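Local atomic coordinates of mannose recognizing lectin (Marasmius oreades, PDB entry 4TKC), a protein that binds mannose, which occupies two pockets of this fungal lectin of the bulb-type family. Residues H5-I17 against G86-D98. Sequence-based numbering, arbitrary orientation.
Sequences HPYGSTLPENGVI and GDDHPYNLVCQND. With MAN (alpha-D-mannopyranose), chain D.
Glu13 OE2 accepts two hydrogen bonds from the 86-98 segment. His89 ND1 lies 2.6 Å from Glu13 OE2 with an N-H...O angle of 177°; the oxygen sits in the imidazole plane, at its edge, and is approached from its syn side, somewhat out of the carboxylate plane. Tyr91 N, 2.9 Å from Glu13 OE2, takes the oxygen's anti lone pair. CG anti to the carbonyl carbon (chi1 -65°) and an extended chain beyond it carry OE2 to both donors. Donors on the syn and anti sides of OE2 restrain the carboxylate's rotation and would probably favour its charged form. Carboxylate and ring planes lie 66° apart. CE1 of Tyr91 packs over one face of the His89 ring, and Asp88 N donates to Tyr91 OH.

Beyond this grip the chains pair as antiparallel strands, 10-12 edging one of three four-stranded sheets of the bulb-type lectin beta-prism II fold, next to 92-95. Leu11 and Leu93 form a hydrogen-bonded pair, Leu11 N to Leu93 O at 2.8 Å and Leu93 N to Leu11 O at 2.9 Å; Cys95 N to Ser9 O extends the ladder. On the face of buried Leu11 and Leu93 their CB atoms meet at 4.1 Å, and Leu93 continues onto Leu101 and Val103. The other face carries Thr10 alongside Val94, whose two methyls each approach Thr10 OG1 at 3.7 Å, while Thr10 OG1 and Ser9 OG share a hydrogen bond. Past strand 92-95, Asp98 OD2 accepts a bond from mannose O2 at 2.6 Å, in a pocket that Asn100 and Tyr104 help complete.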
loop_
_atom_site.group_PDB
_atom_site.type_symbol
_atom_site.label_atom_id
_atom_site.label_comp_id
_atom_site.label_asym_id
_atom_site.label_seq_id
_atom_site.Cartn_x
_atom_site.Cartn_y
_atom_site.Cartn_z
ATOM N N HIS A 5 9.798 -1.393 -4.340
ATOM C CA HIS A 5 8.797 -1.087 -5.351
ATOM C C HIS A 5 7.682 -2.141 -5.405
ATOM O O HIS A 5 7.819 -3.140 -6.108
ATOM C CB HIS A 5 9.495 -0.990 -6.695
ATOM C CG HIS A 5 10.597 0.013 -6.704
ATOM N ND1 HIS A 5 11.843 -0.250 -7.237
ATOM C CD2 HIS A 5 10.668 1.252 -6.163
ATOM C CE1 HIS A 5 12.607 0.820 -7.095
ATOM N NE2 HIS A 5 11.908 1.758 -6.481
ATOM N N PRO A 6 6.568 -1.898 -4.660
ATOM C CA PRO A 6 5.530 -2.945 -4.580
ATOM C C PRO A 6 4.554 -2.887 -5.732
ATOM O O PRO A 6 3.666 -3.725 -5.842
ATOM C CB PRO A 6 4.798 -2.623 -3.284
ATOM C CG PRO A 6 5.585 -1.591 -2.574
ATOM C CD PRO A 6 6.391 -0.877 -3.625
ATOM N N TYR A 7 4.735 -1.875 -6.601
ATOM C CA TYR A 7 3.709 -1.515 -7.576
ATOM C C TYR A 7 4.241 -1.268 -8.989
ATOM O O TYR A 7 3.463 -0.822 -9.851
ATOM C CB TYR A 7 2.990 -0.235 -7.111
ATOM C CG TYR A 7 2.074 -0.421 -5.951
ATOM C CD1 TYR A 7 0.831 -0.945 -6.172
ATOM C CD2 TYR A 7 2.345 0.172 -4.750
ATOM C CE1 TYR A 7 -0.018 -1.152 -5.103
ATOM C CE2 TYR A 7 1.493 -0.010 -3.665
ATOM C CZ TYR A 7 0.272 -0.599 -3.883
ATOM O OH TYR A 7 -0.609 -0.725 -2.787
ATOM N N GLY A 8 5.523 -1.528 -9.234
ATOM C CA GLY A 8 6.141 -1.053 -10.496
ATOM C C GLY A 8 5.964 0.468 -10.631
ATOM O O GLY A 8 6.237 1.234 -9.718
ATOM N N SER A 9 5.385 0.864 -11.763
ATOM C CA SER A 9 5.198 2.289 -12.053
ATOM C C SER A 9 3.923 2.950 -11.553
ATOM O O SER A 9 3.783 4.174 -11.527
ATOM C CB SER A 9 5.192 2.499 -13.587
ATOM O OG SER A 9 4.029 1.892 -14.168
ATOM N N THR A 10 2.969 2.127 -11.106
ATOM C CA THR A 10 1.607 2.592 -11.046
ATOM C C THR A 10 0.895 2.286 -9.721
ATOM O O THR A 10 0.884 1.127 -9.265
ATOM C CB THR A 10 0.805 2.005 -12.231
ATOM O OG1 THR A 10 1.408 2.406 -13.482
ATOM C CG2 THR A 10 -0.685 2.407 -12.188
ATOM N N LEU A 11 0.346 3.320 -9.094
ATOM C CA LEU A 11 -0.456 3.208 -7.873
ATOM C C LEU A 11 -1.920 3.201 -8.259
ATOM O O LEU A 11 -2.462 4.220 -8.646
ATOM C CB LEU A 11 -0.176 4.399 -6.936
ATOM C CG LEU A 11 -0.506 4.150 -5.473
ATOM C CD1 LEU A 11 0.322 2.993 -4.910
ATOM C CD2 LEU A 11 -0.298 5.396 -4.648
ATOM N N PRO A 12 -2.556 2.033 -8.273
ATOM C CA PRO A 12 -3.994 1.959 -8.556
ATOM C C PRO A 12 -4.868 2.359 -7.347
ATOM O O PRO A 12 -4.337 2.682 -6.291
ATOM C CB PRO A 12 -4.204 0.475 -8.904
ATOM C CG PRO A 12 -3.042 -0.241 -8.330
ATOM C CD PRO A 12 -2.002 0.725 -7.876
ATOM N N GLU A 13 -6.180 2.461 -7.564
ATOM C CA GLU A 13 -7.115 2.666 -6.443
ATOM C C GLU A 13 -6.878 1.663 -5.319
ATOM O O GLU A 13 -6.560 0.505 -5.575
ATOM C CB GLU A 13 -8.570 2.623 -6.898
ATOM C CG GLU A 13 -8.921 3.786 -7.845
ATOM C CD GLU A 13 -10.407 3.794 -8.235
ATOM O OE1 GLU A 13 -11.227 3.195 -7.500
ATOM O OE2 GLU A 13 -10.752 4.360 -9.291
ATOM N N ASN A 14 -6.872 2.247 -4.142
ATOM C CA ASN A 14 -6.517 1.538 -2.882
ATOM C C ASN A 14 -5.038 1.263 -2.727
ATOM O O ASN A 14 -4.601 0.621 -1.789
ATOM C CB ASN A 14 -7.292 0.220 -2.671
ATOM C CG ASN A 14 -8.745 0.470 -2.402
ATOM O OD1 ASN A 14 -9.083 1.341 -1.578
ATOM N ND2 ASN A 14 -9.609 -0.173 -3.171
ATOM N N GLY A 15 -4.233 1.756 -3.653
ATOM C CA GLY A 15 -2.813 1.613 -3.523
ATOM C C GLY A 15 -2.229 2.574 -2.495
ATOM O O GLY A 15 -2.543 3.773 -2.513
ATOM N N VAL A 16 -1.201 2.120 -1.772
ATOM C CA VAL A 16 -0.541 2.926 -0.783
ATOM C C VAL A 16 0.958 2.730 -0.831
ATOM O O VAL A 16 1.462 1.605 -0.880
ATOM C CB VAL A 16 -0.995 2.559 0.658
ATOM C CG1 VAL A 16 -0.071 3.222 1.675
ATOM C CG2 VAL A 16 -2.413 3.037 0.863
ATOM N N ILE A 17 1.665 3.875 -0.882
ATOM C CA ILE A 17 3.127 3.905 -0.713
ATOM C C ILE A 17 3.515 4.470 0.643
ATOM O O ILE A 17 3.164 5.610 0.953
ATOM C CB ILE A 17 3.832 4.905 -1.671
ATOM C CG1 ILE A 17 3.276 4.882 -3.068
ATOM C CG2 ILE A 17 5.331 4.673 -1.662
ATOM C CD1 ILE A 17 3.929 5.916 -3.957
ATOM N N GLY A 86 -13.487 12.333 -8.478
ATOM C CA GLY A 86 -14.489 12.213 -9.498
ATOM C C GLY A 86 -14.978 10.781 -9.616
ATOM O O GLY A 86 -14.558 9.879 -8.863
ATOM N N ASP A 87 -15.807 10.561 -10.637
ATOM C CA ASP A 87 -16.462 9.273 -10.866
ATOM C C ASP A 87 -15.929 8.523 -12.106
ATOM O O ASP A 87 -16.479 7.481 -12.468
ATOM C CB ASP A 87 -17.973 9.462 -11.038
ATOM C CG ASP A 87 -18.637 10.054 -9.816
ATOM O OD1 ASP A 87 -18.410 9.544 -8.700
ATOM O OD2 ASP A 87 -19.435 11.006 -9.985
ATOM N N ASP A 88 -14.836 9.016 -12.702
ATOM C CA ASP A 88 -14.296 8.434 -13.947
ATOM C C ASP A 88 -13.306 7.298 -13.629
ATOM O O ASP A 88 -12.138 7.378 -14.019
ATOM C CB ASP A 88 -13.651 9.495 -14.828
ATOM C CG ASP A 88 -14.677 10.364 -15.527
ATOM O OD1 ASP A 88 -15.862 9.964 -15.580
ATOM O OD2 ASP A 88 -14.297 11.435 -16.043
ATOM N N HIS A 89 -13.813 6.257 -12.973
ATOM C CA HIS A 89 -13.031 5.076 -12.572
ATOM C C HIS A 89 -12.655 4.225 -13.798
ATOM O O HIS A 89 -13.434 4.134 -14.744
ATOM C CB HIS A 89 -13.802 4.215 -11.563
ATOM C CG HIS A 89 -14.162 4.960 -10.328
ATOM N ND1 HIS A 89 -13.237 5.246 -9.343
ATOM C CD2 HIS A 89 -15.284 5.634 -9.995
ATOM C CE1 HIS A 89 -13.803 5.991 -8.411
ATOM N NE2 HIS A 89 -15.056 6.211 -8.764
ATOM N N PRO A 90 -11.485 3.553 -13.735
ATOM C CA PRO A 90 -10.538 3.538 -12.598
ATOM C C PRO A 90 -9.584 4.720 -12.630
ATOM O O PRO A 90 -9.219 5.212 -13.745
ATOM C CB PRO A 90 -9.727 2.263 -12.839
ATOM C CG PRO A 90 -9.722 2.118 -14.329
ATOM C CD PRO A 90 -11.065 2.633 -14.811
ATOM N N TYR A 91 -9.068 5.133 -11.481
ATOM C CA TYR A 91 -8.000 6.155 -11.386
ATOM C C TYR A 91 -6.678 5.472 -11.096
ATOM O O TYR A 91 -6.646 4.441 -10.363
ATOM C CB TYR A 91 -8.352 7.120 -10.250
ATOM C CG TYR A 91 -9.497 8.054 -10.551
ATOM C CD1 TYR A 91 -10.804 7.700 -10.285
ATOM C CD2 TYR A 91 -9.240 9.299 -11.164
ATOM C CE1 TYR A 91 -11.864 8.514 -10.605
ATOM C CE2 TYR A 91 -10.286 10.125 -11.502
ATOM C CZ TYR A 91 -11.581 9.749 -11.236
ATOM O OH TYR A 91 -12.587 10.602 -11.585
ATOM N N ASN A 92 -5.582 6.015 -11.618
ATOM C CA ASN A 92 -4.274 5.452 -11.398
ATOM C C ASN A 92 -3.283 6.562 -11.305
ATOM O O ASN A 92 -3.402 7.542 -12.106
ATOM C CB ASN A 92 -3.903 4.532 -12.545
ATOM C CG ASN A 92 -4.622 3.207 -12.472
ATOM O OD1 ASN A 92 -4.195 2.302 -11.754
ATOM N ND2 ASN A 92 -5.686 3.080 -13.242
ATOM N N LEU A 93 -2.247 6.428 -10.495
ATOM C CA LEU A 93 -1.146 7.401 -10.484
ATOM C C LEU A 93 0.029 6.700 -11.140
ATOM O O LEU A 93 0.471 5.644 -10.658
ATOM C CB LEU A 93 -0.788 7.832 -9.039
ATOM C CG LEU A 93 0.447 8.700 -8.814
ATOM C CD1 LEU A 93 0.050 10.116 -9.168
ATOM C CD2 LEU A 93 1.005 8.640 -7.390
ATOM N N VAL A 94 0.559 7.311 -12.232
ATOM C CA VAL A 94 1.590 6.651 -12.995
ATOM C C VAL A 94 2.898 7.460 -12.999
ATOM O O VAL A 94 2.922 8.678 -13.347
ATOM C CB VAL A 94 1.166 6.399 -14.470
ATOM C CG1 VAL A 94 2.231 5.618 -15.206
ATOM C CG2 VAL A 94 -0.140 5.623 -14.522
ATOM N N CYS A 95 3.996 6.772 -12.705
ATOM C CA CYS A 95 5.354 7.344 -12.692
ATOM C C CYS A 95 5.967 6.958 -14.039
ATOM O O CYS A 95 6.347 5.782 -14.236
ATOM C CB CYS A 95 6.165 6.750 -11.519
ATOM S SG CYS A 95 7.831 7.424 -11.317
ATOM N N GLN A 96 6.055 7.942 -14.953
ATOM C CA GLN A 96 6.374 7.624 -16.362
ATOM C C GLN A 96 7.871 7.794 -16.682
ATOM O O GLN A 96 8.584 8.563 -16.000
ATOM C CB GLN A 96 5.555 8.525 -17.298
ATOM C CG GLN A 96 4.062 8.295 -17.197
ATOM C CD GLN A 96 3.190 9.144 -18.098
ATOM O OE1 GLN A 96 3.666 10.154 -18.698
ATOM N NE2 GLN A 96 2.030 8.658 -18.416
ATOM N N ASN A 97 8.303 7.083 -17.731
ATOM C CA ASN A 97 9.657 7.208 -18.226
ATOM C C ASN A 97 10.015 8.641 -18.670
ATOM O O ASN A 97 11.161 9.040 -18.510
ATOM C CB ASN A 97 9.903 6.303 -19.431
ATOM C CG ASN A 97 9.877 4.834 -19.110
ATOM O OD1 ASN A 97 10.039 4.410 -17.957
ATOM N ND2 ASN A 97 9.697 4.031 -20.145
ATOM N N ASP A 98 9.002 9.435 -19.031
ATOM C CA ASP A 98 9.303 10.804 -19.489
ATOM C C ASP A 98 9.547 11.768 -18.335
ATOM O O ASP A 98 9.959 12.945 -18.593
ATOM C CB ASP A 98 8.270 11.323 -20.482
ATOM C CG ASP A 98 6.901 11.573 -19.899
ATOM O OD1 ASP A 98 6.649 11.303 -18.691
ATOM O OD2 ASP A 98 6.011 11.920 -20.736
HETATM C C1 MAN D . 2.729 14.745 -21.305
HETATM C C2 MAN D . 3.067 13.269 -21.133
HETATM C C3 MAN D . 1.767 12.470 -21.130
HETATM C C4 MAN D . 0.824 12.999 -20.036
HETATM C C5 MAN D . 0.576 14.496 -20.249
HETATM C C6 MAN D . -0.212 15.088 -19.108
HETATM O O1 MAN D . 2.197 14.980 -22.592
HETATM O O2 MAN D . 3.794 13.129 -19.944
HETATM O O3 MAN D . 2.083 11.119 -20.876
HETATM O O4 MAN D . -0.394 12.274 -20.078
HETATM O O5 MAN D . 1.810 15.207 -20.352
HETATM O O6 MAN D . -0.581 16.414 -19.415
HETATM O O HOH W 1 -7.116 1.792 -10.373
#